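Local coordinates for putative cell surface protein (PDB 4OFQ), which is the C-terminal, beta-sandwich part of an antigen I/II-family surface adhesin of Streptococcus pyogenes that probably helps the bacterium attach to its host, at residues H247-T258 against G309-K320. Residues are numbered along the deposited sequence; the frame is centred on the assembly and turned at random.
Sequences HDLYQKDKVLAT and GADAFVVVKRIK
Arg318 and Asp248 form a salt bridge at one end of an antiparallel strand pair, 248-257 with 310-318. CB of the arginine starts on the face shared with Asp248 and Val316, CG stands anti to N (chi1 173°), and two further bends swing the guanidinium toward the neighbouring strand 248-257. CD passes 3.4 Å from His247 O; beyond it, NE lies 2.9 Å, CZ 3.3 Å and NH2 2.8 Å from Asp248 OD1, a side-on grip in which both nitrogens share one in-plane oxygen. NH1 reaches the hydroxyls of Thr344 and Thr346, a spread of N-H groups that suits arginine here. Asp248, a short carboxylate, gives its other oxygen, OD2, to Tyr219. Val316 CG2 packs 3.6 Å from Asp248 CG, its branched apolar side chain suiting the sandwich interior.

Main-chain bonds align the strands, Leu249 and Lys317 bonding in both directions. At a classic beta bulge, Gln251 N meets Val315 O at 2.7 Å and Lys252 N bonds it weakly. Gln251, long enough to turn back, brings NE2 to Leu249 O at 3.1 Å, from the face opposite Lys317 N. An ion pair surrounded by hydrogen-bonding partners should let charge be buried between the sheets at modest cost.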
ATOM      1  N   HIS A 247       4.354 -11.806  36.350  1.00 13.41           N
ATOM      2  CA  HIS A 247       3.736 -13.131  36.481  1.00 17.76           C
ATOM      3  C   HIS A 247       4.315 -14.189  35.538  1.00 15.81           C
ATOM      4  O   HIS A 247       4.244 -15.393  35.812  1.00 13.70           O
ATOM      5  CB  HIS A 247       2.227 -13.033  36.236  1.00 12.60           C
ATOM      6  CG  HIS A 247       1.484 -12.278  37.291  1.00 14.33           C
ATOM      7  ND1 HIS A 247       1.571 -10.909  37.426  1.00 13.11           N
ATOM      8  CD2 HIS A 247       0.636 -12.699  38.261  1.00 13.01           C
ATOM      9  CE1 HIS A 247       0.815 -10.518  38.438  1.00 15.56           C
ATOM     10  NE2 HIS A 247       0.229 -11.585  38.957  1.00 14.26           N
ATOM     11  N   ASP A 248       4.859 -13.741  34.416  1.00 16.06           N
ATOM     12  CA  ASP A 248       5.390 -14.648  33.394  1.00 15.49           C
ATOM     13  C   ASP A 248       6.892 -14.454  33.319  1.00 17.11           C
ATOM     14  O   ASP A 248       7.372 -13.351  33.054  1.00 18.36           O
ATOM     15  CB  ASP A 248       4.812 -14.339  32.015  1.00 13.82           C
ATOM     16  CG  ASP A 248       3.434 -14.946  31.778  1.00 15.58           C
ATOM     17  OD1 ASP A 248       2.992 -15.808  32.564  1.00 14.02           O
ATOM     18  OD2 ASP A 248       2.790 -14.541  30.780  1.00 13.59           O
ATOM     19  N   LEU A 249       7.643 -15.518  33.553  1.00 13.27           N
ATOM     20  CA  LEU A 249       9.093 -15.413  33.473  1.00 17.84           C
ATOM     21  C   LEU A 249       9.584 -16.080  32.185  1.00 19.18           C
ATOM     22  O   LEU A 249       9.527 -17.304  32.051  1.00 19.98           O
ATOM     23  CB  LEU A 249       9.731 -16.047  34.710  1.00 17.18           C
ATOM     24  CG  LEU A 249      11.258 -16.167  34.763  1.00 25.72           C
ATOM     25  CD1 LEU A 249      11.917 -14.807  34.933  1.00 31.21           C
ATOM     26  CD2 LEU A 249      11.658 -17.110  35.875  1.00 28.26           C
ATOM     27  N   TYR A 250      10.046 -15.260  31.242  1.00 14.53           N
ATOM     28  CA  TYR A 250      10.585 -15.734  29.964  1.00 17.64           C
ATOM     29  C   TYR A 250      11.621 -16.846  30.130  1.00 17.96           C
ATOM     30  O   TYR A 250      12.544 -16.735  30.941  1.00 17.54           O
ATOM     31  CB  TYR A 250      11.195 -14.564  29.177  1.00 21.09           C
ATOM     32  CG  TYR A 250      11.811 -14.941  27.846  1.00 20.14           C
ATOM     33  CD1 TYR A 250      11.038 -15.038  26.699  1.00 18.24           C
ATOM     34  CD2 TYR A 250      13.174 -15.173  27.732  1.00 22.10           C
ATOM     35  CE1 TYR A 250      11.608 -15.380  25.475  1.00 18.26           C
ATOM     36  CE2 TYR A 250      13.753 -15.511  26.512  1.00 14.85           C
ATOM     37  CZ  TYR A 250      12.965 -15.610  25.394  1.00 13.52           C
ATOM     38  OH  TYR A 250      13.547 -15.944  24.194  1.00 15.47           O
ATOM     39  N   GLN A 251      11.455 -17.915  29.355  1.00 14.35           N
ATOM     40  CA  GLN A 251      12.403 -19.030  29.365  1.00 18.25           C
ATOM     41  C   GLN A 251      13.172 -19.105  28.049  1.00 17.48           C
ATOM     42  O   GLN A 251      14.399 -19.075  28.041  1.00 17.09           O
ATOM     43  CB  GLN A 251      11.685 -20.356  29.615  1.00 16.62           C
ATOM     44  CG  GLN A 251      10.916 -20.413  30.930  1.00 21.96           C
ATOM     45  CD  GLN A 251      11.840 -20.348  32.122  1.00 22.69           C
ATOM     46  OE1 GLN A 251      12.745 -21.177  32.259  1.00 22.05           O
ATOM     47  NE2 GLN A 251      11.633 -19.354  32.989  1.00 23.21           N
ATOM     48  N   LYS A 252      12.447 -19.193  26.939  1.00 18.10           N
ATOM     49  CA  LYS A 252      13.087 -19.363  25.636  1.00 15.93           C
ATOM     50  C   LYS A 252      12.091 -19.116  24.513  1.00 13.88           C
ATOM     51  O   LYS A 252      10.883 -19.059  24.742  1.00 15.93           O
ATOM     52  CB  LYS A 252      13.648 -20.782  25.518  1.00 15.79           C
ATOM     53  CG  LYS A 252      12.593 -21.832  25.203  1.00 22.55           C
ATOM     54  CD  LYS A 252      13.235 -23.174  24.885  1.00 31.30           C
ATOM     55  CE  LYS A 252      12.424 -23.954  23.867  1.00 33.50           C
ATOM     56  NZ  LYS A 252      12.311 -23.263  22.556  1.00 28.32           N
ATOM     57  N   ASP A 253      12.587 -18.959  23.288  1.00 13.90           N
ATOM     58  CA  ASP A 253      11.669 -18.880  22.162  1.00 11.99           C
ATOM     59  C   ASP A 253      12.069 -19.822  21.041  1.00 12.47           C
ATOM     60  O   ASP A 253      13.075 -20.541  21.135  1.00 13.74           O
ATOM     61  CB  ASP A 253      11.531 -17.445  21.646  1.00 11.27           C
ATOM     62  CG  ASP A 253      12.815 -16.922  21.016  1.00 15.81           C
ATOM     63  OD1 ASP A 253      13.839 -17.641  21.028  1.00 21.70           O
ATOM     64  OD2 ASP A 253      12.805 -15.780  20.506  1.00 17.09           O
ATOM     65  N   LYS A 254      11.253 -19.828  19.998  1.00 16.62           N
ATOM     66  CA  LYS A 254      11.542 -20.566  18.776  1.00 14.37           C
ATOM     67  C   LYS A 254      10.769 -19.863  17.668  1.00 13.98           C
ATOM     68  O   LYS A 254       9.731 -19.254  17.927  1.00 13.10           O
ATOM     69  CB  LYS A 254      11.073 -22.023  18.910  1.00 17.03           C
ATOM     70  CG  LYS A 254      11.262 -22.856  17.651  1.00 24.17           C
ATOM     71  CD  LYS A 254      11.076 -24.357  17.905  1.00 29.14           C
ATOM     72  CE  LYS A 254       9.681 -24.677  18.414  1.00 27.35           C
ATOM     73  NZ  LYS A 254       9.445 -26.157  18.504  1.00 28.06           N
ATOM     74  N   VAL A 255      11.268 -19.924  16.442  1.00 12.27           N
ATOM     75  CA  VAL A 255      10.541 -19.315  15.326  1.00 10.59           C
ATOM     76  C   VAL A 255      10.571 -20.259  14.114  1.00 11.18           C
ATOM     77  O   VAL A 255      11.640 -20.768  13.741  1.00 13.10           O
ATOM     78  CB  VAL A 255      11.120 -17.917  14.980  1.00 10.41           C
ATOM     79  CG1 VAL A 255      12.625 -18.004  14.734  1.00 11.99           C
ATOM     80  CG2 VAL A 255      10.398 -17.325  13.760  1.00 11.29           C
ATOM     81  N   LEU A 256       9.399 -20.533  13.538  1.00 10.71           N
ATOM     82  CA  LEU A 256       9.277 -21.527  12.470  1.00 13.77           C
ATOM     83  C   LEU A 256       8.623 -20.950  11.223  1.00 13.35           C
ATOM     84  O   LEU A 256       7.700 -20.143  11.311  1.00 11.49           O
ATOM     85  CB  LEU A 256       8.428 -22.711  12.933  1.00 13.69           C
ATOM     86  CG  LEU A 256       8.883 -23.422  14.205  1.00 16.22           C
ATOM     87  CD1 LEU A 256       7.891 -24.511  14.596  1.00 21.13           C
ATOM     88  CD2 LEU A 256      10.261 -23.999  13.984  1.00 13.62           C
ATOM     89  N   ALA A 257       9.071 -21.396  10.060  1.00 13.42           N
ATOM     90  CA  ALA A 257       8.416 -20.991   8.819  1.00 15.97           C
ATOM     91  C   ALA A 257       7.017 -21.592   8.780  1.00 13.96           C
ATOM     92  O   ALA A 257       6.830 -22.756   9.136  1.00 13.83           O
ATOM     93  CB  ALA A 257       9.234 -21.441   7.611  1.00 16.86           C
ATOM     94  N   THR A 258       6.025 -20.792   8.382  1.00 13.08           N
ATOM     95  CA  THR A 258       4.662 -21.306   8.240  1.00 15.84           C
ATOM     96  C   THR A 258       4.231 -21.522   6.789  1.00 17.41           C
ATOM     97  O   THR A 258       3.112 -21.971   6.529  1.00 15.16           O
ATOM     98  CB  THR A 258       3.641 -20.402   8.948  1.00 16.07           C
ATOM     99  OG1 THR A 258       3.876 -19.042   8.577  1.00 16.46           O
ATOM    100  CG2 THR A 258       3.776 -20.537  10.457  1.00 16.70           C
ATOM    101  N   GLY A 309       6.002 -16.247   5.834  1.00 11.58           N
ATOM    102  CA  GLY A 309       5.327 -16.201   7.117  1.00 10.59           C
ATOM    103  C   GLY A 309       6.072 -17.009   8.161  1.00 10.02           C
ATOM    104  O   GLY A 309       6.760 -17.981   7.824  1.00 12.85           O
ATOM    105  N   ALA A 310       5.939 -16.607   9.418  1.00 11.16           N
ATOM    106  CA  ALA A 310       6.556 -17.343  10.514  1.00 10.59           C
ATOM    107  C   ALA A 310       5.717 -17.201  11.771  1.00 14.14           C
ATOM    108  O   ALA A 310       5.021 -16.191  11.947  1.00  9.49           O
ATOM    109  CB  ALA A 310       7.975 -16.831  10.763  1.00 10.71           C
ATOM    110  N   ASP A 311       5.782 -18.220  12.630  1.00 13.18           N
ATOM    111  CA  ASP A 311       5.191 -18.162  13.966  1.00  9.71           C
ATOM    112  C   ASP A 311       6.307 -18.180  14.992  1.00 13.19           C
ATOM    113  O   ASP A 311       7.304 -18.902  14.832  1.00  9.73           O
ATOM    114  CB  ASP A 311       4.296 -19.371  14.243  1.00  8.42           C
ATOM    115  CG  ASP A 311       2.986 -19.319  13.492  1.00 16.51           C
ATOM    116  OD1 ASP A 311       2.700 -18.288  12.837  1.00 13.15           O
ATOM    117  OD2 ASP A 311       2.251 -20.327  13.548  1.00 18.28           O
ATOM    118  N   ALA A 312       6.135 -17.392  16.051  1.00  9.81           N
ATOM    119  CA  ALA A 312       7.051 -17.437  17.181  1.00 13.28           C
ATOM    120  C   ALA A 312       6.381 -18.153  18.348  1.00 13.82           C
ATOM    121  O   ALA A 312       5.187 -17.981  18.591  1.00 14.35           O
ATOM    122  CB  ALA A 312       7.467 -16.033  17.585  1.00 13.94           C
ATOM    123  N   PHE A 313       7.147 -18.976  19.055  1.00 12.45           N
ATOM    124  CA  PHE A 313       6.637 -19.633  20.252  1.00 12.19           C
ATOM    125  C   PHE A 313       7.477 -19.194  21.421  1.00 12.83           C
ATOM    126  O   PHE A 313       8.690 -19.421  21.442  1.00 14.37           O
ATOM    127  CB  PHE A 313       6.705 -21.153  20.122  1.00 11.74           C
ATOM    128  CG  PHE A 313       5.827 -21.696  19.042  1.00 14.58           C
ATOM    129  CD1 PHE A 313       6.251 -21.699  17.728  1.00 14.70           C
ATOM    130  CD2 PHE A 313       4.553 -22.162  19.336  1.00 16.67           C
ATOM    131  CE1 PHE A 313       5.432 -22.187  16.719  1.00 16.20           C
ATOM    132  CE2 PHE A 313       3.737 -22.657  18.335  1.00 16.52           C
ATOM    133  CZ  PHE A 313       4.179 -22.666  17.022  1.00 11.17           C
ATOM    134  N   VAL A 314       6.821 -18.598  22.407  1.00 10.70           N
ATOM    135  CA  VAL A 314       7.511 -18.024  23.547  1.00 12.86           C
ATOM    136  C   VAL A 314       7.134 -18.796  24.804  1.00  9.45           C
ATOM    137  O   VAL A 314       5.955 -18.867  25.160  1.00  9.16           O
ATOM    138  CB  VAL A 314       7.146 -16.529  23.707  1.00 11.44           C
ATOM    139  CG1 VAL A 314       7.771 -15.958  24.967  1.00 12.91           C
ATOM    140  CG2 VAL A 314       7.610 -15.752  22.480  1.00 14.25           C
ATOM    141  N   VAL A 315       8.140 -19.375  25.454  1.00 11.84           N
ATOM    142  CA  VAL A 315       7.927 -20.233  26.614  1.00 13.86           C
ATOM    143  C   VAL A 315       8.213 -19.441  27.884  1.00 14.97           C
ATOM    144  O   VAL A 315       9.269 -18.829  27.999  1.00 12.06           O
ATOM    145  CB  VAL A 315       8.839 -21.467  26.560  1.00 22.44           C
ATOM    146  CG1 VAL A 315       8.685 -22.286  27.809  1.00 19.57           C
ATOM    147  CG2 VAL A 315       8.519 -22.317  25.326  1.00 20.95           C
ATOM    148  N   VAL A 316       7.254 -19.426  28.816  1.00 11.68           N
ATOM    149  CA  VAL A 316       7.412 -18.716  30.082  1.00 13.69           C
ATOM    150  C   VAL A 316       7.079 -19.631  31.261  1.00 14.35           C
ATOM    151  O   VAL A 316       6.402 -20.647  31.099  1.00 14.23           O
ATOM    152  CB  VAL A 316       6.519 -17.435  30.160  1.00 14.73           C
ATOM    153  CG1 VAL A 316       6.739 -16.547  28.933  1.00 13.84           C
ATOM    154  CG2 VAL A 316       5.040 -17.810  30.288  1.00 10.12           C
ATOM    155  N   LYS A 317       7.580 -19.273  32.438  1.00 15.68           N
ATOM    156  CA  LYS A 317       7.221 -19.955  33.677  1.00 14.02           C
ATOM    157  C   LYS A 317       6.293 -19.036  34.488  1.00 16.88           C
ATOM    158  O   LYS A 317       6.538 -17.830  34.602  1.00 14.69           O
ATOM    159  CB  LYS A 317       8.481 -20.292  34.470  1.00 17.25           C
ATOM    160  CG  LYS A 317       8.244 -20.792  35.878  1.00 24.89           C
ATOM    161  CD  LYS A 317       9.579 -20.993  36.589  1.00 34.85           C
ATOM    162  CE  LYS A 317       9.414 -21.551  37.992  1.00 40.37           C
ATOM    163  NZ  LYS A 317      10.747 -21.753  38.645  1.00 40.11           N
ATOM    164  N   ARG A 318       5.216 -19.602  35.020  1.00 14.04           N
ATOM    165  CA  ARG A 318       4.244 -18.811  35.758  1.00 13.66           C
ATOM    166  C   ARG A 318       4.722 -18.709  37.197  1.00 15.61           C
ATOM    167  O   ARG A 318       4.808 -19.712  37.913  1.00 16.00           O
ATOM    168  CB  ARG A 318       2.849 -19.439  35.679  1.00 16.27           C
ATOM    169  CG  ARG A 318       1.793 -18.763  36.565  1.00 13.99           C
ATOM    170  CD  ARG A 318       1.504 -17.319  36.145  1.00 11.87           C
ATOM    171  NE  ARG A 318       1.487 -17.114  34.699  1.00 10.91           N
ATOM    172  CZ  ARG A 318       0.434 -17.323  33.910  1.00 12.94           C
ATOM    173  NH1 ARG A 318      -0.717 -17.765  34.413  1.00 10.38           N
ATOM    174  NH2 ARG A 318       0.539 -17.086  32.608  1.00 10.55           N
ATOM    175  N   ILE A 319       5.050 -17.493  37.614  1.00 15.94           N
ATOM    176  CA  ILE A 319       5.757 -17.309  38.879  1.00 21.93           C
ATOM    177  C   ILE A 319       4.940 -16.654  39.993  1.00 16.43           C
ATOM    178  O   ILE A 319       5.399 -16.585  41.125  1.00 21.31           O
ATOM    179  CB  ILE A 319       7.075 -16.516  38.691  1.00 21.93           C
ATOM    180  CG1 ILE A 319       6.812 -15.178  37.994  1.00 20.36           C
ATOM    181  CG2 ILE A 319       8.081 -17.338  37.901  1.00 22.79           C
ATOM    182  CD1 ILE A 319       7.888 -14.135  38.242  1.00 25.84           C
ATOM    183  N   LYS A 320       3.736 -16.182  39.681  1.00 15.38           N
ATOM    184  CA  LYS A 320       2.935 -15.455  40.670  1.00 21.70           C
ATOM    185  C   LYS A 320       1.438 -15.651  40.433  1.00 16.92           C
ATOM    186  O   LYS A 320       1.005 -15.828  39.303  1.00 15.69           O
ATOM    187  CB  LYS A 320       3.291 -13.967  40.609  1.00 24.11           C
ATOM    188  CG  LYS A 320       2.662 -13.087  41.676  1.00 24.90           C
ATOM    189  CD  LYS A 320       3.096 -11.633  41.490  1.00 31.78           C
ATOM    190  CE  LYS A 320       2.211 -10.677  42.277  1.00 36.10           C
ATOM    191  NZ  LYS A 320       2.251 -10.932  43.740  1.00 42.77           N
TER
HETATM  192  O   HOH W   1       9.689 -22.307  22.065  1.00 18.46           O
HETATM  193  O   HOH W   2       2.123 -17.672  10.175  1.00 13.86           O